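Local coordinates for anti-sigma-I factor RsgI3 (Clostridium thermocellum, PDB 6QE7), which is an anti-sigma factor that probably restrains SigI3 and whose extracellular pair of PA14 domains, the part in this structure, binds pectin and polygalacturonic acid, at residues A[195-207]-A[279-291]. Residues are numbered along the deposited sequence; the frame is centred on the assembly and turned at random.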
# COMPACT_ATOMS: atom_id res chain seq x y z
N SER A 195 -12.79 -26.12 2.71
CA SER A 195 -11.48 -25.46 2.44
C SER A 195 -11.74 -23.95 2.39
O SER A 195 -12.94 -23.53 2.21
CB SER A 195 -10.89 -26.09 1.15
OG SER A 195 -11.81 -25.95 0.06
N VAL A 196 -10.69 -23.14 2.53
CA VAL A 196 -10.80 -21.65 2.60
C VAL A 196 -9.62 -21.05 1.84
O VAL A 196 -8.54 -21.63 1.92
CB VAL A 196 -10.80 -21.15 4.05
CG1 VAL A 196 -11.32 -19.73 4.16
CG2 VAL A 196 -11.59 -22.08 4.96
N ARG A 197 -9.85 -19.95 1.14
CA ARG A 197 -8.79 -19.09 0.55
C ARG A 197 -8.97 -17.67 1.10
O ARG A 197 -10.05 -17.15 1.00
CB ARG A 197 -8.84 -19.03 -0.98
CG ARG A 197 -7.82 -18.03 -1.52
CD ARG A 197 -7.71 -17.95 -3.02
NE ARG A 197 -7.54 -19.27 -3.63
CZ ARG A 197 -8.52 -19.92 -4.24
NH1 ARG A 197 -9.73 -19.39 -4.31
NH2 ARG A 197 -8.28 -21.07 -4.80
N TRP A 198 -7.94 -17.16 1.77
CA TRP A 198 -7.75 -15.76 2.19
C TRP A 198 -6.79 -15.12 1.21
O TRP A 198 -5.72 -15.68 0.95
CB TRP A 198 -7.18 -15.70 3.60
CG TRP A 198 -8.09 -16.24 4.67
CD1 TRP A 198 -9.06 -15.54 5.34
CD2 TRP A 198 -8.05 -17.55 5.27
NE1 TRP A 198 -9.67 -16.36 6.27
CE2 TRP A 198 -9.07 -17.60 6.24
CE3 TRP A 198 -7.30 -18.71 5.03
CZ2 TRP A 198 -9.32 -18.75 6.99
CZ3 TRP A 198 -7.57 -19.85 5.75
CH2 TRP A 198 -8.54 -19.86 6.74
N VAL A 199 -7.21 -14.00 0.64
CA VAL A 199 -6.36 -13.14 -0.21
C VAL A 199 -6.38 -11.73 0.35
O VAL A 199 -7.45 -11.29 0.77
CB VAL A 199 -6.88 -13.15 -1.66
CG1 VAL A 199 -6.03 -12.21 -2.55
CG2 VAL A 199 -6.83 -14.56 -2.20
N GLY A 200 -5.26 -11.02 0.18
CA GLY A 200 -5.19 -9.59 0.38
C GLY A 200 -3.76 -9.09 0.41
O GLY A 200 -2.97 -9.49 -0.44
N LYS A 201 -3.52 -8.19 1.36
CA LYS A 201 -2.28 -7.47 1.55
C LYS A 201 -1.95 -7.54 3.02
O LYS A 201 -2.88 -7.53 3.86
CB LYS A 201 -2.34 -5.97 1.19
CG LYS A 201 -2.91 -5.58 -0.15
CD LYS A 201 -1.99 -5.86 -1.29
CE LYS A 201 -2.51 -5.43 -2.64
NZ LYS A 201 -1.37 -5.34 -3.59
N ILE A 202 -0.64 -7.56 3.25
CA ILE A 202 0.05 -7.52 4.56
C ILE A 202 1.18 -6.47 4.54
O ILE A 202 1.72 -6.21 3.44
CB ILE A 202 0.52 -8.93 4.89
CG1 ILE A 202 0.89 -9.03 6.36
CG2 ILE A 202 1.62 -9.48 3.97
CD1 ILE A 202 1.22 -10.42 6.79
N ASP A 203 1.41 -5.77 5.66
CA ASP A 203 2.61 -4.94 5.88
C ASP A 203 3.12 -5.22 7.28
O ASP A 203 2.45 -5.89 8.10
CB ASP A 203 2.42 -3.43 5.63
CG ASP A 203 1.36 -2.77 6.48
OD1 ASP A 203 0.97 -3.34 7.52
OD2 ASP A 203 0.79 -1.75 5.99
N THR A 204 4.36 -4.89 7.43
CA THR A 204 5.19 -5.33 8.57
C THR A 204 5.52 -4.09 9.37
O THR A 204 5.48 -2.99 8.81
CB THR A 204 6.48 -6.01 8.11
OG1 THR A 204 7.30 -5.03 7.46
CG2 THR A 204 6.21 -7.15 7.15
N ARG A 205 5.98 -4.30 10.59
CA ARG A 205 6.54 -3.23 11.44
C ARG A 205 8.02 -3.02 11.07
O ARG A 205 8.53 -1.94 11.30
CB ARG A 205 6.36 -3.62 12.92
CG ARG A 205 4.94 -3.48 13.45
CD ARG A 205 4.79 -3.82 14.95
NE ARG A 205 5.73 -2.97 15.70
CZ ARG A 205 5.53 -1.71 16.04
NH1 ARG A 205 4.38 -1.12 15.77
NH2 ARG A 205 6.48 -1.05 16.67
N TYR A 206 8.74 -4.05 10.63
CA TYR A 206 10.22 -3.98 10.55
C TYR A 206 10.61 -4.40 9.15
O TYR A 206 9.84 -5.17 8.50
CB TYR A 206 10.87 -4.89 11.59
CG TYR A 206 10.32 -4.62 12.97
CD1 TYR A 206 10.62 -3.46 13.66
CD2 TYR A 206 9.45 -5.52 13.56
CE1 TYR A 206 10.04 -3.19 14.90
CE2 TYR A 206 8.84 -5.26 14.77
CZ TYR A 206 9.15 -4.10 15.46
OH TYR A 206 8.57 -3.89 16.67
N THR A 207 11.75 -3.88 8.76
CA THR A 207 12.52 -4.29 7.57
C THR A 207 13.46 -5.40 8.03
O THR A 207 14.34 -5.09 8.81
CB THR A 207 13.20 -3.06 6.92
OG1 THR A 207 12.14 -2.25 6.47
CG2 THR A 207 14.05 -3.34 5.71
N LYS A 279 8.11 -10.15 18.04
CA LYS A 279 7.85 -11.34 18.91
C LYS A 279 6.67 -12.14 18.32
O LYS A 279 5.68 -11.52 17.83
CB LYS A 279 7.54 -10.97 20.37
CG LYS A 279 8.70 -11.14 21.36
CD LYS A 279 9.89 -10.22 21.14
CE LYS A 279 11.22 -10.94 21.21
NZ LYS A 279 12.22 -10.30 20.34
N LYS A 280 6.79 -13.46 18.37
CA LYS A 280 5.83 -14.39 17.71
C LYS A 280 4.43 -14.04 18.14
O LYS A 280 4.19 -13.85 19.31
CB LYS A 280 6.10 -15.86 17.99
CG LYS A 280 5.28 -16.87 17.18
CD LYS A 280 6.06 -18.13 16.83
CE LYS A 280 6.20 -19.07 17.98
NZ LYS A 280 5.48 -20.33 17.69
N GLU A 281 3.54 -13.88 17.17
CA GLU A 281 2.14 -13.61 17.47
C GLU A 281 1.29 -14.05 16.28
O GLU A 281 1.81 -14.13 15.14
CB GLU A 281 1.97 -12.13 17.86
CG GLU A 281 2.37 -11.15 16.75
CD GLU A 281 1.99 -9.69 16.96
OE1 GLU A 281 1.60 -9.32 18.09
OE2 GLU A 281 2.07 -8.90 15.96
N VAL A 282 -0.01 -14.21 16.52
CA VAL A 282 -1.03 -14.24 15.45
C VAL A 282 -0.87 -12.92 14.64
O VAL A 282 -0.80 -11.84 15.25
CB VAL A 282 -2.44 -14.43 16.03
CG1 VAL A 282 -3.49 -14.34 14.94
CG2 VAL A 282 -2.59 -15.76 16.78
N VAL A 283 -0.77 -12.99 13.31
CA VAL A 283 -0.69 -11.73 12.53
C VAL A 283 -1.97 -10.96 12.82
O VAL A 283 -3.09 -11.51 12.67
CB VAL A 283 -0.52 -12.01 11.05
CG1 VAL A 283 -0.38 -10.70 10.32
CG2 VAL A 283 0.63 -12.97 10.80
N PRO A 284 -1.84 -9.69 13.25
CA PRO A 284 -2.97 -8.90 13.72
C PRO A 284 -3.80 -8.37 12.56
O PRO A 284 -3.28 -8.16 11.52
CB PRO A 284 -2.38 -7.74 14.56
CG PRO A 284 -0.90 -7.91 14.53
CD PRO A 284 -0.57 -9.05 13.57
N SER A 285 -5.08 -8.15 12.80
CA SER A 285 -6.00 -7.58 11.78
C SER A 285 -5.46 -6.24 11.27
O SER A 285 -5.62 -5.95 10.09
CB SER A 285 -7.34 -7.42 12.33
OG SER A 285 -8.27 -7.20 11.27
N LYS A 286 -4.78 -5.46 12.11
CA LYS A 286 -4.32 -4.10 11.67
C LYS A 286 -3.18 -4.20 10.64
O LYS A 286 -2.79 -3.14 10.08
CB LYS A 286 -3.96 -3.25 12.89
CG LYS A 286 -2.64 -3.59 13.53
CD LYS A 286 -2.39 -2.77 14.78
CE LYS A 286 -3.05 -3.43 15.97
NZ LYS A 286 -3.38 -2.44 17.02
N ASN A 287 -2.63 -5.39 10.35
CA ASN A 287 -1.57 -5.50 9.33
C ASN A 287 -2.08 -6.19 8.08
O ASN A 287 -1.21 -6.51 7.22
CB ASN A 287 -0.34 -6.20 9.88
CG ASN A 287 0.34 -5.34 10.91
OD1 ASN A 287 0.05 -5.52 12.08
ND2 ASN A 287 1.21 -4.41 10.50
N LEU A 288 -3.38 -6.49 8.03
CA LEU A 288 -3.98 -7.35 6.99
C LEU A 288 -4.99 -6.45 6.31
O LEU A 288 -5.61 -5.59 6.99
CB LEU A 288 -4.58 -8.63 7.61
CG LEU A 288 -3.56 -9.57 8.27
CD1 LEU A 288 -4.23 -10.68 9.09
CD2 LEU A 288 -2.62 -10.18 7.25
N PHE A 289 -5.00 -6.49 5.00
CA PHE A 289 -5.88 -5.61 4.22
C PHE A 289 -6.65 -6.42 3.22
O PHE A 289 -6.02 -7.21 2.53
CB PHE A 289 -5.10 -4.51 3.50
CG PHE A 289 -4.37 -3.62 4.48
CD1 PHE A 289 -3.12 -3.98 4.97
CD2 PHE A 289 -4.98 -2.46 4.97
CE1 PHE A 289 -2.47 -3.19 5.93
CE2 PHE A 289 -4.34 -1.67 5.92
CZ PHE A 289 -3.09 -2.03 6.39
N ALA A 290 -7.93 -6.12 3.09
CA ALA A 290 -8.84 -7.03 2.36
C ALA A 290 -8.74 -6.72 0.88
O ALA A 290 -9.05 -7.63 0.10
CB ALA A 290 -10.26 -6.93 2.86
N ASP A 291 -8.34 -5.50 0.52
CA ASP A 291 -8.15 -5.03 -0.88
C ASP A 291 -9.52 -4.96 -1.58
O ASP A 291 -10.55 -4.46 -1.06
CB ASP A 291 -7.07 -5.86 -1.60
CG ASP A 291 -6.61 -5.23 -2.93
OD1 ASP A 291 -7.34 -4.38 -3.50
OD2 ASP A 291 -5.54 -5.59 -3.41
OXT ASP A 291 -9.66 -5.41 -2.73
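Lys-201 and Phe-289 form an antiparallel hydrogen-bonded pair: Lys-201 N donates to Phe-289 O (2.9 Å) and Phe-289 N to Lys-201 O (2.6 Å). One step on, Ile-202 faces Leu-288 as a non-hydrogen-bonded pair, and beyond it Asp-203 N gives a single further backbone bond to Asn-287 O (3.1 Å).

The Asn-287 side chain returns a bond to the same residue. Its ND2 meets Asp-203 OD1 at 3.2 Å, nearly along the C-O axis, and adds a weak bond to Asp-203 O; the carboxylate and amide planes stand 80° apart. With CG between its backbone N and carbonyl carbon (chi1 59°), Asp-203 also brings its carboxylate to Phe-289, OD1 lying at the ring edge in plane. OD2 turns to Arg-18 and Asn-13 of the first PA14 domain, a salt bridge and a hydrogen bond that link the two domains.

Apolar contact lies on the Ile-202 and Leu-288 face. These side chains run side by side, Ile-202 CG1 3.8 Å from Leu-288 CD2, while Ile-202 CD1 touches Val-283 CG1 at 3.9 Å.

In the beta-sandwich of the second PA14 domain, strand 288-289, near the C-terminus of the chain, pairs with the last part of strand 193-202, whose earlier residues hydrogen-bond to strands 154-159 and 254-263 of the same antiparallel sheet. Leu-288 packs on Leu-154, and Val-283 and Asn-287 touch Trp-273 of strand 268-274 in the second sheet.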